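Long-range contact in cellulase (Bacteroides salanitronis, PDB 6WQY), which probably hydrolyses beta-1,4-glucan chains such as cellulose through this chain, the broad-specificity glycoside hydrolase family 5 endoglucanase domain of a longer protein: residues A[358-363]-A[373-378]. Sequence-based numbering, arbitrary orientation.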
# COMPACT_ATOMS: atom_id res chain seq x y z
N ALA A 358 -6.17 -13.04 -7.31
CA ALA A 358 -4.86 -13.63 -7.54
C ALA A 358 -4.44 -13.54 -9.00
O ALA A 358 -5.20 -13.91 -9.91
CB ALA A 358 -4.89 -15.11 -7.14
N LEU A 359 -3.20 -13.12 -9.22
CA LEU A 359 -2.52 -13.21 -10.51
C LEU A 359 -1.44 -14.27 -10.50
O LEU A 359 -1.18 -14.88 -11.55
CB LEU A 359 -1.90 -11.87 -10.89
CG LEU A 359 -2.86 -10.68 -10.94
CD1 LEU A 359 -2.09 -9.40 -11.28
CD2 LEU A 359 -4.00 -10.90 -11.92
N PHE A 360 -0.80 -14.51 -9.35
CA PHE A 360 0.24 -15.50 -9.22
C PHE A 360 -0.04 -16.40 -8.02
O PHE A 360 -0.58 -15.93 -7.00
CB PHE A 360 1.62 -14.86 -8.92
CG PHE A 360 2.09 -13.91 -9.98
CD1 PHE A 360 1.71 -12.59 -9.95
CD2 PHE A 360 2.92 -14.34 -10.99
CE1 PHE A 360 2.14 -11.70 -10.92
CE2 PHE A 360 3.36 -13.46 -11.96
CZ PHE A 360 2.97 -12.14 -11.92
N ASN A 361 0.36 -17.66 -8.11
CA ASN A 361 0.52 -18.46 -6.90
C ASN A 361 1.69 -17.88 -6.10
O ASN A 361 2.79 -17.70 -6.63
CB ASN A 361 0.78 -19.92 -7.28
CG ASN A 361 0.86 -20.83 -6.08
OD1 ASN A 361 1.80 -20.72 -5.28
ND2 ASN A 361 -0.11 -21.71 -5.92
N HIS A 362 1.44 -17.54 -4.82
CA HIS A 362 2.42 -16.81 -4.04
C HIS A 362 3.63 -17.65 -3.65
O HIS A 362 4.63 -17.09 -3.19
CB HIS A 362 1.78 -16.23 -2.77
CG HIS A 362 0.84 -15.10 -3.02
ND1 HIS A 362 0.43 -14.28 -1.99
CD2 HIS A 362 0.24 -14.62 -4.14
CE1 HIS A 362 -0.40 -13.36 -2.45
NE2 HIS A 362 -0.53 -13.55 -3.76
N ALA A 363 3.57 -18.97 -3.82
CA ALA A 363 4.68 -19.84 -3.51
C ALA A 363 5.42 -20.34 -4.74
O ALA A 363 6.66 -20.43 -4.72
CB ALA A 363 4.20 -21.04 -2.69
N GLU A 373 -2.81 -11.51 -19.45
CA GLU A 373 -3.55 -10.46 -20.13
C GLU A 373 -3.82 -9.29 -19.20
O GLU A 373 -3.80 -8.13 -19.63
CB GLU A 373 -4.86 -11.05 -20.67
CG GLU A 373 -4.69 -11.94 -21.90
CD GLU A 373 -3.98 -13.26 -21.66
OE1 GLU A 373 -4.12 -13.84 -20.56
OE2 GLU A 373 -3.28 -13.75 -22.58
N VAL A 374 -4.08 -9.58 -17.92
CA VAL A 374 -4.30 -8.53 -16.94
C VAL A 374 -3.02 -7.72 -16.74
O VAL A 374 -3.04 -6.48 -16.72
CB VAL A 374 -4.78 -9.15 -15.62
CG1 VAL A 374 -4.88 -8.07 -14.54
CG2 VAL A 374 -6.12 -9.84 -15.80
N ILE A 375 -1.90 -8.41 -16.55
CA ILE A 375 -0.61 -7.74 -16.38
C ILE A 375 -0.29 -6.88 -17.58
O ILE A 375 0.17 -5.74 -17.45
CB ILE A 375 0.47 -8.80 -16.09
CG1 ILE A 375 0.20 -9.48 -14.75
CG2 ILE A 375 1.84 -8.18 -16.13
CD1 ILE A 375 0.93 -10.80 -14.55
N ASP A 376 -0.56 -7.40 -18.78
CA ASP A 376 -0.25 -6.64 -19.99
C ASP A 376 -1.00 -5.33 -20.06
O ASP A 376 -0.44 -4.32 -20.47
CB ASP A 376 -0.55 -7.49 -21.23
CG ASP A 376 0.48 -8.60 -21.44
OD1 ASP A 376 1.54 -8.57 -20.78
OD2 ASP A 376 0.22 -9.49 -22.28
N VAL A 377 -2.28 -5.30 -19.66
CA VAL A 377 -3.02 -4.04 -19.75
C VAL A 377 -2.55 -3.04 -18.69
O VAL A 377 -2.55 -1.84 -18.93
CB VAL A 377 -4.55 -4.21 -19.75
CG1 VAL A 377 -5.00 -5.13 -20.88
CG2 VAL A 377 -5.06 -4.69 -18.41
N MET A 378 -2.16 -3.53 -17.51
CA MET A 378 -1.64 -2.63 -16.48
C MET A 378 -0.30 -2.05 -16.90
O MET A 378 -0.05 -0.85 -16.74
CB MET A 378 -1.55 -3.35 -15.13
CG MET A 378 -2.91 -3.77 -14.59
SD MET A 378 -2.96 -4.18 -12.84
CE MET A 378 -1.89 -5.61 -12.80
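Leu359 and Val374 mark the closest backbone approach, CA to CA 8.1 Å, where the irregular loop 358-363 faces residues 373-378 of helix 371-383. Within the family 5 TIM-barrel domain, this joins the loop after the eighth strand, 342-346, to the following helix, and side chains alone bridge the gap. Leu359 sends its two methyls to different neighbours: CD2 meets Val374 CG1 at 4.0 Å, the side chains crossing nearly at right angles, while CD1 meets the Met378 methyl CE at 4.1 Å, tip to tip. Met378 heads for the loop from CB onward, its chi3 bend (-64°) carrying the methyl the last step. The side chain of Ile375 runs past that of Leu359 in the opposite direction, its CG1 4.2 Å from Leu359 CD1. All five touching residues are buried; helix 318-337 packs on Val374 and Met378, and helix 61-70 on the Phe360 ring. Asp346, on the last barrel strand, anchors the loop by accepting a hydrogen bond from Leu359 N through OD2 and hydrogen-bonding His362 NE2 through OD1. Ile375 holds CG1 beside its backbone N (chi1 -66°), and its CD1 approaches the Phe360 ring obliquely, 3.6 Å from CZ and 3.9 Å from CE1.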